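Local coordinates for protein alkaline phosphatase (Antarctic bacterium, PDB 2W5V) that probably hydrolyses phosphate monoesters at alkaline pH as a phosphatase that depends on two zinc ions and one magnesium ion, at residues Y55-T60 / D276-I281; E218-M223 / G228-A233; I258-H263 / A267-S272. The protein carries 1 engineered substitution. All coordinates share one frame; numbering follows the deposited sequence.

Contact 1 of 3, residues Y55-T60 / D276-I281. Unlike the reference sequence in segment 55-60: S58 (reference Glu).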
loop_
_atom_site.group_PDB
_atom_site.type_symbol
_atom_site.label_atom_id
_atom_site.label_comp_id
_atom_site.label_asym_id
_atom_site.label_seq_id
_atom_site.Cartn_x
_atom_site.Cartn_y
_atom_site.Cartn_z
ATOM N N TYR B 55 9.007 -8.478 -8.969
ATOM C CA TYR B 55 9.606 -9.813 -8.875
ATOM C C TYR B 55 9.413 -10.663 -10.123
ATOM O O TYR B 55 10.206 -11.573 -10.398
ATOM C CB TYR B 55 9.033 -10.568 -7.676
ATOM C CG TYR B 55 9.392 -9.949 -6.348
ATOM C CD1 TYR B 55 8.573 -8.993 -5.767
ATOM C CD2 TYR B 55 10.559 -10.308 -5.681
ATOM C CE1 TYR B 55 8.885 -8.414 -4.561
ATOM C CE2 TYR B 55 10.890 -9.726 -4.459
ATOM C CZ TYR B 55 10.045 -8.775 -3.908
ATOM O OH TYR B 55 10.342 -8.181 -2.701
ATOM N N PHE B 56 8.350 -10.389 -10.868
ATOM C CA PHE B 56 7.992 -11.241 -11.999
ATOM C C PHE B 56 7.973 -10.505 -13.331
ATOM O O PHE B 56 7.396 -10.983 -14.301
ATOM C CB PHE B 56 6.645 -11.917 -11.740
ATOM C CG PHE B 56 6.673 -12.878 -10.594
ATOM C CD1 PHE B 56 6.215 -12.506 -9.348
ATOM C CD2 PHE B 56 7.180 -14.157 -10.764
ATOM C CE1 PHE B 56 6.245 -13.392 -8.290
ATOM C CE2 PHE B 56 7.214 -15.044 -9.709
ATOM C CZ PHE B 56 6.746 -14.659 -8.468
ATOM N N LYS B 57 8.606 -9.343 -13.376
ATOM C CA LYS B 57 8.726 -8.613 -14.625
ATOM C C LYS B 57 10.192 -8.393 -14.961
ATOM O O LYS B 57 11.005 -8.140 -14.075
ATOM C CB LYS B 57 8.011 -7.264 -14.536
ATOM C CG LYS B 57 7.856 -6.598 -15.886
ATOM C CD LYS B 57 7.089 -5.294 -15.811
ATOM C CE LYS B 57 6.718 -4.843 -17.221
ATOM N NZ LYS B 57 6.222 -3.440 -17.276
ATOM N N SER B 58 10.534 -8.494 -16.240
ATOM C CA SER B 58 11.878 -8.152 -16.684
ATOM C C SER B 58 12.064 -6.637 -16.593
ATOM O O SER B 58 11.233 -5.867 -17.075
ATOM C CB SER B 58 12.106 -8.639 -18.115
ATOM O OG SER B 58 13.278 -8.069 -18.668
ATOM N N GLY B 59 13.146 -6.208 -15.959
ATOM C CA GLY B 59 13.410 -4.789 -15.806
ATOM C C GLY B 59 12.600 -4.138 -14.701
ATOM O O GLY B 59 11.757 -4.775 -14.071
ATOM N N THR B 60 12.854 -2.855 -14.473
ATOM C CA THR B 60 12.213 -2.115 -13.392
ATOM C C THR B 60 10.787 -1.715 -13.765
ATOM O O THR B 60 10.531 -1.329 -14.903
ATOM C CB THR B 60 13.019 -0.850 -13.066
ATOM O OG1 THR B 60 14.392 -1.207 -12.865
ATOM C CG2 THR B 60 12.489 -0.181 -11.816
ATOM N N ASP B 276 1.379 -6.111 -18.187
ATOM C CA ASP B 276 0.902 -5.352 -19.345
ATOM C C ASP B 276 0.429 -3.957 -18.919
ATOM O O ASP B 276 0.733 -2.955 -19.575
ATOM C CB ASP B 276 -0.237 -6.107 -20.045
ATOM C CG ASP B 276 -0.827 -5.328 -21.205
ATOM O OD1 ASP B 276 -0.079 -5.019 -22.157
ATOM O OD2 ASP B 276 -2.043 -5.024 -21.163
ATOM N N PHE B 277 -0.312 -3.898 -17.815
ATOM C CA PHE B 277 -0.781 -2.628 -17.262
ATOM C C PHE B 277 0.392 -1.694 -16.945
ATOM O O PHE B 277 0.354 -0.505 -17.262
ATOM C CB PHE B 277 -1.626 -2.870 -16.006
ATOM C CG PHE B 277 -2.175 -1.609 -15.393
ATOM C CD1 PHE B 277 -3.269 -0.958 -15.967
ATOM C CD2 PHE B 277 -1.606 -1.076 -14.243
ATOM C CE1 PHE B 277 -3.780 0.213 -15.403
ATOM C CE2 PHE B 277 -2.108 0.092 -13.665
ATOM C CZ PHE B 277 -3.203 0.741 -14.252
ATOM N N ASP B 278 1.448 -2.238 -16.343
ATOM C CA ASP B 278 2.632 -1.437 -16.063
ATOM C C ASP B 278 3.267 -0.887 -17.340
ATOM O O ASP B 278 3.807 0.217 -17.346
ATOM C CB ASP B 278 3.677 -2.224 -15.256
ATOM C CG ASP B 278 4.863 -1.357 -14.860
ATOM O OD1 ASP B 278 4.713 -0.514 -13.948
ATOM O OD2 ASP B 278 5.941 -1.499 -15.476
ATOM N N ASP B 279 3.205 -1.651 -18.425
ATOM C CA ASP B 279 3.639 -1.134 -19.725
ATOM C C ASP B 279 2.833 0.106 -20.126
ATOM O O ASP B 279 3.396 1.104 -20.590
ATOM C CB ASP B 279 3.527 -2.211 -20.807
ATOM C CG ASP B 279 4.697 -3.195 -20.778
ATOM O OD1 ASP B 279 5.682 -2.946 -20.045
ATOM O OD2 ASP B 279 4.631 -4.222 -21.490
ATOM N N ALA B 280 1.516 0.034 -19.955
ATOM C CA ALA B 280 0.642 1.168 -20.249
ATOM C C ALA B 280 1.001 2.371 -19.390
ATOM O O ALA B 280 0.963 3.507 -19.855
ATOM C CB ALA B 280 -0.814 0.790 -20.039
ATOM N N ILE B 281 1.345 2.123 -18.132
ATOM C CA ILE B 281 1.805 3.205 -17.267
ATOM C C ILE B 281 3.022 3.900 -17.882
ATOM O O ILE B 281 3.089 5.124 -17.922
ATOM C CB ILE B 281 2.168 2.707 -15.851
ATOM C CG1 ILE B 281 0.924 2.190 -15.121
ATOM C CG2 ILE B 281 2.832 3.825 -15.053
ATOM C CD1 ILE B 281 1.242 1.609 -13.736
#
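The ammonium group of K57 bridges two consecutive aspartates of helix 267-291. Its shorter salt bridge joins K57 NZ to D278 OD2 at 2.7 Å and uses the anti lone pair of that oxygen, the one turned from OD1. The second runs from K57 NZ to D279 OD1 at 2.9 Å; here the nitrogen stands above the carboxylate plane, 47° out of it. N275 O adds a weak hydrogen bond to the same nitrogen.

K57 gets there by reaching straight across. CG lies anti to the backbone N (chi1 -168°) and the rest of the chain is fully extended; this lysine chain and the D278 side chain together bridge the 9.5 Å between K57 CA and D278 CA, the nearest alpha carbons of the two segments. The two carboxylates are brought to one nitrogen differently: D278 CG is anti to its own backbone N, whereas D279 CG is anti to its carbonyl carbon. The two segments touch almost wholly through these charged ends, burying just 141 Å² together. The D278 carboxylate is further fixed by backbone amides of the loop, N62 N at OD2 and Y63 N at OD1. With a leucine in place of K57, D278 and D279 would probably be left as two neighbouring negative charges without their shared cation, and the loop would lose its long link to the helix.

One cation thus serves two adjoining anions, D278 buried and D279 exposed. Its charge is likely to offset theirs, while the amides at D278 secure the buried carboxylate, so that between 55-60 and 276-281 the link is ionic rather than apolar.

Contact 2 of 3, residues E218-M223 / G228-A233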
loop_
_atom_site.group_PDB
_atom_site.type_symbol
_atom_site.label_atom_id
_atom_site.label_comp_id
_atom_site.label_asym_id
_atom_site.label_seq_id
_atom_site.Cartn_x
_atom_site.Cartn_y
_atom_site.Cartn_z
ATOM N N GLU B 218 -16.554 -10.264 -27.234
ATOM C CA GLU B 218 -16.710 -10.008 -25.808
ATOM C C GLU B 218 -15.439 -9.346 -25.267
ATOM O O GLU B 218 -15.083 -8.254 -25.696
ATOM C CB GLU B 218 -17.042 -11.303 -25.068
ATOM C CG GLU B 218 -18.370 -11.928 -25.509
ATOM C CD GLU B 218 -19.576 -11.197 -24.946
ATOM O OE1 GLU B 218 -20.628 -11.143 -25.627
ATOM O OE2 GLU B 218 -19.474 -10.670 -23.818
ATOM N N ALA B 219 -14.738 -9.999 -24.345
ATOM C CA ALA B 219 -13.494 -9.430 -23.842
ATOM C C ALA B 219 -12.399 -9.586 -24.888
ATOM O O ALA B 219 -12.459 -10.485 -25.726
ATOM C CB ALA B 219 -13.079 -10.108 -22.540
ATOM N N MET B 220 -11.399 -8.711 -24.832
ATOM C CA MET B 220 -10.188 -8.893 -25.628
ATOM C C MET B 220 -9.493 -10.162 -25.160
ATOM O O MET B 220 -9.753 -10.642 -24.054
ATOM C CB MET B 220 -9.234 -7.713 -25.444
ATOM C CG MET B 220 -9.824 -6.363 -25.828
ATOM S SD MET B 220 -10.035 -6.242 -27.608
ATOM C CE MET B 220 -8.324 -6.347 -28.148
ATOM N N PRO B 221 -8.602 -10.712 -25.996
ATOM C CA PRO B 221 -7.836 -11.904 -25.610
ATOM C C PRO B 221 -7.019 -11.638 -24.347
ATOM O O PRO B 221 -6.702 -10.481 -24.066
ATOM C CB PRO B 221 -6.899 -12.118 -26.808
ATOM C CG PRO B 221 -7.626 -11.485 -27.963
ATOM C CD PRO B 221 -8.339 -10.299 -27.387
ATOM N N THR B 222 -6.689 -12.679 -23.586
ATOM C CA THR B 222 -5.742 -12.511 -22.485
ATOM C C THR B 222 -4.357 -12.265 -23.071
ATOM O O THR B 222 -4.136 -12.493 -24.261
ATOM C CB THR B 222 -5.679 -13.745 -21.557
ATOM O OG1 THR B 222 -5.231 -14.897 -22.293
ATOM C CG2 THR B 222 -7.046 -14.020 -20.938
ATOM N N MET B 223 -3.430 -11.791 -22.247
ATOM C CA MET B 223 -2.042 -11.646 -22.679
ATOM C C MET B 223 -1.498 -13.015 -23.083
ATOM O O MET B 223 -0.786 -13.149 -24.082
ATOM C CB MET B 223 -1.180 -11.064 -21.555
ATOM C CG MET B 223 -1.436 -9.590 -21.241
ATOM S SD MET B 223 -1.261 -8.531 -22.699
ATOM C CE MET B 223 0.495 -8.714 -23.059
ATOM N N GLY B 228 -0.981 -9.049 -26.864
ATOM C CA GLY B 228 0.116 -8.150 -27.165
ATOM C C GLY B 228 -0.105 -6.771 -26.569
ATOM O O GLY B 228 -0.813 -6.632 -25.570
ATOM N N ASN B 229 0.489 -5.756 -27.194
ATOM C CA ASN B 229 0.545 -4.407 -26.630
ATOM C C ASN B 229 -0.695 -3.549 -26.882
ATOM O O ASN B 229 -0.601 -2.323 -26.977
ATOM C CB ASN B 229 1.785 -3.666 -27.134
ATOM C CG ASN B 229 1.612 -3.140 -28.543
ATOM O OD1 ASN B 229 2.194 -2.120 -28.912
ATOM N ND2 ASN B 229 0.798 -3.826 -29.337
ATOM N N PHE B 230 -1.852 -4.190 -26.974
ATOM C CA PHE B 230 -3.099 -3.457 -27.181
ATOM C C PHE B 230 -3.287 -2.274 -26.223
ATOM O O PHE B 230 -3.564 -1.155 -26.651
ATOM C CB PHE B 230 -4.303 -4.379 -27.053
ATOM C CG PHE B 230 -5.605 -3.636 -26.967
ATOM C CD1 PHE B 230 -6.131 -3.014 -28.090
ATOM C CD2 PHE B 230 -6.291 -3.542 -25.768
ATOM C CE1 PHE B 230 -7.335 -2.324 -28.024
ATOM C CE2 PHE B 230 -7.495 -2.848 -25.688
ATOM C CZ PHE B 230 -8.016 -2.238 -26.821
ATOM N N LEU B 231 -3.156 -2.518 -24.923
ATOM C CA LEU B 231 -3.479 -1.471 -23.961
ATOM C C LEU B 231 -2.576 -0.249 -24.157
ATOM O O LEU B 231 -3.061 0.878 -24.236
ATOM C CB LEU B 231 -3.420 -1.996 -22.519
ATOM C CG LEU B 231 -3.804 -1.018 -21.409
ATOM C CD1 LEU B 231 -5.226 -0.511 -21.595
ATOM C CD2 LEU B 231 -3.644 -1.684 -20.055
ATOM N N SER B 232 -1.268 -0.464 -24.251
ATOM C CA SER B 232 -0.360 0.650 -24.510
ATOM C C SER B 232 -0.650 1.327 -25.848
ATOM O O SER B 232 -0.778 2.548 -25.915
ATOM C CB SER B 232 1.099 0.197 -24.462
ATOM O OG SER B 232 1.454 -0.173 -23.144
ATOM N N ALA B 233 -0.747 0.532 -26.909
ATOM C CA ALA B 233 -0.941 1.073 -28.251
ATOM C C ALA B 233 -2.230 1.886 -28.351
ATOM O O ALA B 233 -2.260 2.937 -28.990
ATOM C CB ALA B 233 -0.933 -0.048 -29.295
HETATM O O HOH W 1 0.329 -11.377 -25.483
#
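M223 and G228 flank a water that accepts a hydrogen bond from G228 N (3.0 Å); its approach to M223 O is very short, and the length there is doubtful. The other end of G228 meets the same methionine: M223 SD lies 3.5 Å from G228 O, a van der Waals contact, with the methyl CE alongside. G228 O also receives a weak bond from F230 N at the start of the helix. G228 adopts a positive phi (63°), a backbone region that favours glycine.

Farther in, M220 places its CE methyl squarely over the F230 ring, 3.9 Å from the centroid and 9° off the ring normal, a CH-pi contact. M220 SD sits above the same face but farther off, 4.7 Å from the ring centroid of F230. The methionine bends at chi2 and chi3, folding the methyl back over the phenyl group, and the two side chains cross at about a right angle. Around them, R227 bonds P221 O and Q257 bonds M220 O, tying down the loop backbone.

The arrangement is a Met-aromatic contact at the N-terminal end of helix 230-242, with the loop that follows strand 210-214 folded back on the helix it leads into.

Contact 3 of 3, residues I258-H263 / A267-S272. With ZN (zinc ion), chain G; MG (magnesium ion), chain J.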
loop_
_atom_site.group_PDB
_atom_site.type_symbol
_atom_site.label_atom_id
_atom_site.label_comp_id
_atom_site.label_asym_id
_atom_site.label_seq_id
_atom_site.Cartn_x
_atom_site.Cartn_y
_atom_site.Cartn_z
ATOM N N ILE B 258 -6.834 -7.958 -14.782
ATOM C CA ILE B 258 -6.124 -8.269 -13.557
ATOM C C ILE B 258 -7.116 -8.871 -12.558
ATOM O O ILE B 258 -6.813 -9.834 -11.846
ATOM C CB ILE B 258 -5.462 -7.016 -12.962
ATOM C CG1 ILE B 258 -4.436 -6.444 -13.953
ATOM C CG2 ILE B 258 -4.802 -7.355 -11.628
ATOM C CD1 ILE B 258 -4.106 -4.963 -13.732
ATOM N N ASP B 259 -8.312 -8.302 -12.527
ATOM C CA ASP B 259 -9.389 -8.762 -11.651
ATOM C C ASP B 259 -9.747 -10.230 -11.928
ATOM O O ASP B 259 -9.967 -11.019 -11.011
ATOM C CB ASP B 259 -10.609 -7.857 -11.869
ATOM C CG ASP B 259 -11.803 -8.248 -11.009
ATOM O OD1 ASP B 259 -11.664 -8.322 -9.778
ATOM O OD2 ASP B 259 -12.891 -8.464 -11.570
ATOM N N TRP B 260 -9.787 -10.599 -13.203
ATOM C CA TRP B 260 -10.197 -11.946 -13.582
ATOM C C TRP B 260 -9.165 -13.000 -13.169
ATOM O O TRP B 260 -9.526 -14.097 -12.749
ATOM C CB TRP B 260 -10.499 -12.010 -15.082
ATOM C CG TRP B 260 -11.465 -10.928 -15.527
ATOM C CD1 TRP B 260 -12.165 -10.071 -14.721
ATOM C CD2 TRP B 260 -11.854 -10.615 -16.873
ATOM N NE1 TRP B 260 -12.950 -9.234 -15.482
ATOM C CE2 TRP B 260 -12.778 -9.546 -16.804
ATOM C CE3 TRP B 260 -11.509 -11.130 -18.129
ATOM C CZ2 TRP B 260 -13.359 -8.982 -17.943
ATOM C CZ3 TRP B 260 -12.089 -10.570 -19.261
ATOM C CH2 TRP B 260 -13.006 -9.507 -19.159
ATOM N N GLY B 261 -7.887 -12.658 -13.275
ATOM C CA GLY B 261 -6.832 -13.510 -12.756
ATOM C C GLY B 261 -7.000 -13.729 -11.261
ATOM O O GLY B 261 -6.816 -14.843 -10.766
ATOM N N GLY B 262 -7.345 -12.662 -10.540
ATOM C CA GLY B 262 -7.583 -12.744 -9.104
ATOM C C GLY B 262 -8.763 -13.642 -8.749
ATOM O O GLY B 262 -8.683 -14.463 -7.836
ATOM N N HIS B 263 -9.870 -13.472 -9.466
ATOM C CA HIS B 263 -11.068 -14.274 -9.238
ATOM C C HIS B 263 -10.787 -15.744 -9.458
ATOM O O HIS B 263 -11.283 -16.590 -8.722
ATOM C CB HIS B 263 -12.202 -13.837 -10.168
ATOM C CG HIS B 263 -12.947 -12.633 -9.678
ATOM N ND1 HIS B 263 -13.633 -12.624 -8.482
ATOM C CD2 HIS B 263 -13.118 -11.406 -10.221
ATOM C CE1 HIS B 263 -14.192 -11.440 -8.307
ATOM N NE2 HIS B 263 -13.902 -10.685 -9.352
ATOM N N ALA B 267 -2.300 -17.230 -10.761
ATOM C CA ALA B 267 -1.153 -16.332 -10.648
ATOM C C ALA B 267 -0.576 -15.865 -11.985
ATOM O O ALA B 267 -0.329 -14.669 -12.173
ATOM C CB ALA B 267 -0.048 -16.952 -9.772
ATOM N N SER B 268 -0.334 -16.784 -12.912
ATOM C CA SER B 268 0.308 -16.365 -14.153
ATOM C C SER B 268 -0.598 -15.427 -14.951
ATOM O O SER B 268 -0.120 -14.498 -15.596
ATOM C CB SER B 268 0.754 -17.554 -15.008
ATOM O OG SER B 268 -0.348 -18.263 -15.537
ATOM N N TYR B 269 -1.899 -15.678 -14.899
ATOM C CA TYR B 269 -2.879 -14.815 -15.556
ATOM C C TYR B 269 -2.802 -13.420 -14.936
ATOM O O TYR B 269 -2.622 -12.416 -15.638
ATOM C CB TYR B 269 -4.270 -15.425 -15.375
ATOM C CG TYR B 269 -5.424 -14.741 -16.089
ATOM C CD1 TYR B 269 -5.212 -13.788 -17.082
ATOM C CD2 TYR B 269 -6.737 -15.090 -15.786
ATOM C CE1 TYR B 269 -6.289 -13.181 -17.736
ATOM C CE2 TYR B 269 -7.813 -14.491 -16.433
ATOM C CZ TYR B 269 -7.581 -13.542 -17.405
ATOM O OH TYR B 269 -8.657 -12.956 -18.040
ATOM N N LEU B 270 -2.922 -13.368 -13.611
ATOM C CA LEU B 270 -2.861 -12.109 -12.875
ATOM C C LEU B 270 -1.568 -11.364 -13.188
ATOM O O LEU B 270 -1.583 -10.178 -13.531
ATOM C CB LEU B 270 -2.952 -12.380 -11.373
ATOM C CG LEU B 270 -3.116 -11.189 -10.433
ATOM C CD1 LEU B 270 -3.768 -11.657 -9.137
ATOM C CD2 LEU B 270 -1.768 -10.505 -10.162
ATOM N N ILE B 271 -0.450 -12.074 -13.082
ATOM C CA ILE B 271 0.860 -11.466 -13.271
ATOM C C ILE B 271 1.069 -10.910 -14.681
ATOM O O ILE B 271 1.554 -9.786 -14.852
ATOM C CB ILE B 271 1.985 -12.453 -12.911
ATOM C CG1 ILE B 271 2.026 -12.655 -11.397
ATOM C CG2 ILE B 271 3.323 -11.930 -13.397
ATOM C CD1 ILE B 271 2.950 -13.767 -10.955
ATOM N N SER B 272 0.698 -11.682 -15.696
ATOM C CA SER B 272 0.880 -11.221 -17.069
ATOM C C SER B 272 -0.001 -10.003 -17.349
ATOM O O SER B 272 0.394 -9.097 -18.091
ATOM C CB SER B 272 0.623 -12.342 -18.090
ATOM O OG SER B 272 -0.671 -12.898 -17.948
HETATM ZN ZN ZN G . -14.210 -8.685 -9.725
HETATM MG MG MG J . -1.789 -20.091 -14.681
HETATM O O HOH W 2 -0.524 -19.727 -12.555
HETATM O O HOH W 3 -16.295 -9.056 -11.194
HETATM O O HOH W 4 -2.847 -19.786 -16.854
HETATM O O HOH W 5 0.136 -21.696 -15.354
HETATM O O HOH W 6 -3.542 -21.795 -14.004
#
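Y269 lays one face of its ring against the backbone of G261, CD2 coming within 3.4 Å of G261 CA while G261 N stands over that face. The ring reaches on to W260, whose CE3 meets Y269 OH at 3.4 Å, near the indole plane at its edge; the hydroxyl takes its hydrogen bond elsewhere, with Q257 OE1. On the other flank L270 CD1 touches G262 CA at 4.0 Å, and L270 CG lies more loosely near I258 O and CG2.

Y269 CG is anti to the backbone N (chi1 -175°), which directs the ring across to helix 258-263. Glycine makes the close approach possible: a beta carbon on G261 would lie 2.6 Å from L270 N, a clash. The helical segments run nearly antiparallel, at 163°, with axes 7.6 Å apart, forming an antiparallel helical hairpin with a short connection.

Each helix carries a metal away from this seam. D259 grips zinc with both carboxylate oxygens, the shorter bond being D259 OD2 to zinc at 2.3 Å, and H263 NE2 binds it at 2.1 Å. D259 OD2 also lies in plane at the H263 ring edge. H337 and the modified S84, a phosphoserine, complete the site with a water, and G335 O fixes the histidine by bonding its ND1. On the second helix, S268 OG reaches magnesium at 2.5 Å beside N266 and four waters, one of which accepts a bond from S268 N; E224 bonds the serine oxygen too.

The chemistry divides by face. G261 allows the close spacing of the helices, while D259 and H263, one helical turn apart, offer oxygen and nitrogen together to one of the two zinc ions that contact the phosphoserine. The carboxylate probably offsets part of the charge of that zinc.

How the contacts relate
Helix 267-291 ties the set together: contact 3 uses its first turns and contact 1 the next ones, their centres 14 Å apart, with F56 CB touching I271 CG2 at 3.7 Å. Contact 2 lies beside both. M223 SD packs on D276 CG at 3.6 Å near contact 1, and toward contact 3 T222 CG2 meets Y269 CE1 and A219 CB meets W260 CH2, each pair at 3.4 Å. Contact 3 alone supplies metal ligands, for one of the two zinc ions at the phosphoserine and for the separate magnesium. The M223 side chain of contact 2 is about 11 Å from a bound magnesium, whereas contact 1 sits away from the metal sites.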